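Long-range contacts in 2-aminomuconic 6-semialdehyde dehydrogenase (Pseudomonas sp., PDB 7BZV), which catalyses the oxidation of 2-aminomuconic 6-semialdehyde in 2-aminophenol breakdown, using NAD+ as cofactor and needing its tetrameric assembly to bind it: residues G145-I150 against C170-V175; V174-S179 against G201-V206. All blocks are in the same frame, centred on the assembly; numbering follows the deposited sequence.

Contact 1 of 2, residues G145-I150 against C170-V175; sequences GVVGVI and CGNAVV
Val146-Ile150 and Ala173-Val175 are neighbouring parallel strands of a beta-alpha-beta unit. Ala173 N gives to Gly145 O, Val147 N to Ala173 O, Val175 N to Val147 O and Val149 N to Val175 O, all at 2.8 to 3.1 Å. Ahead of these rungs the side chain of Asn172 reaches across: its OD1 accepts Gly145 N at 3.0 Å in the carbonyl plane, nearly straight (165° at the hydrogen). CG of Asn172 stands beside its own backbone N (chi1 -58°), which turns the amide toward Gly145 and against Val147 CG2, 3.6 Å from CG. The ND2 of this buried amide is held by the carbonyls of Tyr475 and Ala167. With an alanine here, Gly145 N would probably lose its acceptor and Tyr475 O the amide that holds it, while Ala167 O would lose one donor. Glycine suits position 145, where a side chain would press on the preceding carbonyl O. Branched valines suit the extended backbone; on one face Val146 CG1 meets Val175 CG2 at 3.7 Å. That face lies under helix 39-52, whereas Val149 and Val174 pack on helix 156-169, which ends in a Schellman motif at Gly171, and strand 226-230 flanks 145-150 along its other edge.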
# COMPACT_ATOMS: atom_id res chain seq x y z
N GLY B 145 -8.72 -2.69 -23.71
CA GLY B 145 -9.03 -3.08 -25.06
C GLY B 145 -7.89 -2.67 -25.96
O GLY B 145 -6.78 -3.20 -25.87
N VAL B 146 -8.17 -1.75 -26.87
CA VAL B 146 -7.22 -1.21 -27.82
C VAL B 146 -7.02 0.23 -27.40
O VAL B 146 -7.99 1.00 -27.33
CB VAL B 146 -7.74 -1.31 -29.26
CG1 VAL B 146 -6.72 -0.76 -30.23
CG2 VAL B 146 -8.14 -2.78 -29.62
N VAL B 147 -5.79 0.57 -27.04
CA VAL B 147 -5.41 1.91 -26.59
C VAL B 147 -4.83 2.68 -27.76
O VAL B 147 -3.89 2.22 -28.43
CB VAL B 147 -4.41 1.81 -25.43
CG1 VAL B 147 -3.84 3.19 -25.08
CG2 VAL B 147 -5.07 1.16 -24.24
N GLY B 148 -5.38 3.87 -28.04
CA GLY B 148 -4.81 4.74 -29.05
C GLY B 148 -3.73 5.64 -28.45
O GLY B 148 -3.94 6.27 -27.42
N VAL B 149 -2.56 5.64 -29.09
CA VAL B 149 -1.37 6.36 -28.60
C VAL B 149 -0.98 7.39 -29.65
O VAL B 149 -0.55 7.05 -30.75
CB VAL B 149 -0.19 5.42 -28.30
CG1 VAL B 149 1.01 6.23 -27.83
CG2 VAL B 149 -0.55 4.34 -27.28
N ILE B 150 -1.09 8.66 -29.29
CA ILE B 150 -0.71 9.75 -30.17
C ILE B 150 0.47 10.43 -29.50
O ILE B 150 0.35 10.96 -28.39
CB ILE B 150 -1.88 10.72 -30.40
CG1 ILE B 150 -3.03 9.96 -31.07
CG2 ILE B 150 -1.42 11.89 -31.25
CD1 ILE B 150 -4.34 10.68 -31.05
N CYS B 170 -0.61 -4.04 -19.16
CA CYS B 170 -2.00 -4.25 -18.77
C CYS B 170 -2.74 -5.15 -19.76
O CYS B 170 -3.95 -5.41 -19.59
CB CYS B 170 -2.69 -2.91 -18.65
SG CYS B 170 -2.15 -2.00 -17.19
N GLY B 171 -2.05 -5.64 -20.78
CA GLY B 171 -2.62 -6.61 -21.71
C GLY B 171 -3.41 -6.00 -22.83
O GLY B 171 -4.16 -6.72 -23.51
N ASN B 172 -3.31 -4.69 -23.02
CA ASN B 172 -3.97 -4.06 -24.16
C ASN B 172 -3.22 -4.37 -25.46
O ASN B 172 -2.04 -4.74 -25.46
CB ASN B 172 -4.03 -2.55 -24.01
CG ASN B 172 -4.75 -2.11 -22.75
OD1 ASN B 172 -5.99 -2.16 -22.65
ND2 ASN B 172 -3.99 -1.65 -21.78
N ALA B 173 -3.91 -4.19 -26.58
CA ALA B 173 -3.28 -3.94 -27.86
C ALA B 173 -3.16 -2.43 -28.04
O ALA B 173 -3.91 -1.68 -27.41
CB ALA B 173 -4.08 -4.52 -29.03
N VAL B 174 -2.25 -1.99 -28.90
CA VAL B 174 -2.10 -0.55 -29.11
C VAL B 174 -2.17 -0.21 -30.59
O VAL B 174 -1.80 -1.01 -31.46
CB VAL B 174 -0.80 0.05 -28.49
CG1 VAL B 174 -0.80 -0.16 -27.01
CG2 VAL B 174 0.45 -0.52 -29.12
N VAL B 175 -2.71 0.98 -30.86
CA VAL B 175 -2.62 1.63 -32.17
C VAL B 175 -1.91 2.95 -31.95
O VAL B 175 -2.43 3.83 -31.24
CB VAL B 175 -3.99 1.85 -32.82
CG1 VAL B 175 -3.82 2.52 -34.16
CG2 VAL B 175 -4.69 0.52 -32.99

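Contact 2 of 2, residues V174-S179 against G201-V206; sequences VVVKPS and GVFNLV
Val174 O receives two N-H groups from Asn204: the backbone N at 3.0 Å and, weakly, the side-chain ND2 at 3.3 Å. The same ND2 also gives to Gly201 O (2.8 Å), from above that carbonyl plane, so one amide ties this turn to the neighbouring strand; CG anti to the carbonyl carbon (chi1 -59°) lets it reach both acceptors. Glycine suits position 201, where a side chain would jam against the carbonyl O before it. Other rungs join Val174 N to Val202 O, Val176 N to Asn204 O and Val206 N to Val176 O. On one face Val174 CG2 lies 3.6 Å from Phe203 CD2, oblique to the ring, and Val176 CG1 meets Leu205 CD1 at 4.0 Å. Beyond the strand, Pro178 crosses Leu205 at about a right angle, its CD a tight 3.4 Å from Leu205 CD1. On the side of Val175 and Asn204, Val175 CG1 meets CG2 of Val206, just beyond the strand, at 3.9 Å. In the second shell, Asp10 N holds Asn204 OD1, helix 184-196 backs Phe203 and Leu205, and helix 214-220 backs Val175 and Val206. Parallel strands with helices on both faces typify the Rossmann-like, NAD-binding domain of aldehyde dehydrogenases.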
# COMPACT_ATOMS: atom_id res chain seq x y z
N VAL B 174 -2.25 -1.99 -28.90
CA VAL B 174 -2.10 -0.55 -29.11
C VAL B 174 -2.17 -0.21 -30.59
O VAL B 174 -1.80 -1.01 -31.46
CB VAL B 174 -0.80 0.05 -28.49
CG1 VAL B 174 -0.80 -0.16 -27.01
CG2 VAL B 174 0.45 -0.52 -29.12
N VAL B 175 -2.71 0.98 -30.86
CA VAL B 175 -2.62 1.63 -32.17
C VAL B 175 -1.91 2.95 -31.95
O VAL B 175 -2.43 3.83 -31.24
CB VAL B 175 -3.99 1.85 -32.82
CG1 VAL B 175 -3.82 2.52 -34.16
CG2 VAL B 175 -4.69 0.52 -32.99
N VAL B 176 -0.74 3.10 -32.56
CA VAL B 176 0.24 4.13 -32.23
C VAL B 176 0.42 5.00 -33.45
O VAL B 176 0.64 4.49 -34.55
CB VAL B 176 1.58 3.49 -31.83
CG1 VAL B 176 2.72 4.39 -32.13
CG2 VAL B 176 1.52 3.04 -30.38
N LYS B 177 0.33 6.32 -33.26
CA LYS B 177 0.63 7.25 -34.35
C LYS B 177 1.73 8.20 -33.92
O LYS B 177 1.47 9.12 -33.12
CB LYS B 177 -0.59 8.06 -34.77
CG LYS B 177 -0.32 8.90 -36.07
CD LYS B 177 -0.82 10.35 -35.95
CE LYS B 177 0.28 11.41 -35.97
NZ LYS B 177 -0.27 12.79 -35.85
N PRO B 178 2.96 8.04 -34.40
CA PRO B 178 4.03 8.97 -34.02
C PRO B 178 3.86 10.28 -34.78
O PRO B 178 3.15 10.36 -35.78
CB PRO B 178 5.30 8.25 -34.46
CG PRO B 178 4.82 7.46 -35.76
CD PRO B 178 3.41 7.03 -35.40
N SER B 179 4.52 11.32 -34.27
CA SER B 179 4.49 12.61 -34.95
C SER B 179 4.97 12.45 -36.39
O SER B 179 5.94 11.74 -36.66
CB SER B 179 5.38 13.61 -34.25
OG SER B 179 5.59 14.74 -35.08
N GLY B 201 -1.24 -7.86 -34.36
CA GLY B 201 -2.37 -7.11 -33.86
C GLY B 201 -2.14 -6.48 -32.50
O GLY B 201 -2.87 -5.55 -32.14
N VAL B 202 -1.15 -6.96 -31.74
CA VAL B 202 -0.89 -6.39 -30.42
C VAL B 202 -0.30 -5.00 -30.55
O VAL B 202 -0.72 -4.07 -29.85
CB VAL B 202 0.04 -7.30 -29.59
CG1 VAL B 202 0.43 -6.59 -28.25
CG2 VAL B 202 -0.64 -8.61 -29.35
N PHE B 203 0.69 -4.82 -31.42
CA PHE B 203 1.32 -3.52 -31.64
C PHE B 203 1.11 -3.10 -33.08
O PHE B 203 1.66 -3.71 -34.00
CB PHE B 203 2.83 -3.56 -31.32
CG PHE B 203 3.51 -2.22 -31.46
CD1 PHE B 203 4.00 -1.79 -32.69
CD2 PHE B 203 3.68 -1.39 -30.36
CE1 PHE B 203 4.62 -0.59 -32.81
CE2 PHE B 203 4.30 -0.17 -30.48
CZ PHE B 203 4.76 0.24 -31.69
N ASN B 204 0.35 -2.03 -33.28
CA ASN B 204 0.04 -1.51 -34.61
C ASN B 204 0.51 -0.07 -34.75
O ASN B 204 0.36 0.73 -33.82
CB ASN B 204 -1.45 -1.58 -34.88
CG ASN B 204 -2.00 -2.97 -34.79
OD1 ASN B 204 -1.77 -3.80 -35.67
ND2 ASN B 204 -2.71 -3.25 -33.70
N LEU B 205 1.08 0.24 -35.90
CA LEU B 205 1.68 1.54 -36.17
C LEU B 205 1.02 2.13 -37.40
O LEU B 205 1.07 1.52 -38.48
CB LEU B 205 3.19 1.42 -36.39
CG LEU B 205 3.98 2.65 -36.90
CD1 LEU B 205 4.03 3.71 -35.87
CD2 LEU B 205 5.36 2.21 -37.28
N VAL B 206 0.39 3.29 -37.24
CA VAL B 206 -0.18 4.05 -38.34
C VAL B 206 0.48 5.42 -38.39
O VAL B 206 0.55 6.11 -37.37
CB VAL B 206 -1.70 4.21 -38.21
CG1 VAL B 206 -2.38 2.87 -38.51
CG2 VAL B 206 -2.09 4.71 -36.84

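How the contacts relate
From the N terminus, the chain runs along strand 134-150, through helix 156-169 and back into strand 173-177, where contact 1 closes the first loop. It then passes through helix 184-196 to strand 203-205, and contact 2 closes the second. The loops follow one another without nesting or crossing, and they overlap at Val174 and Val175, which serve both contacts. Strand 173-177 is therefore the middle of three parallel strands, and its two edges are taken by 134-150 and 203-205. The pairing of contact 1 probably continues beyond its own segments, through Val149 O to Lys177 N, and Val149 CB packs on Val176 CG2. Together the contacts join two consecutive beta-alpha-beta units into one continuous sheet.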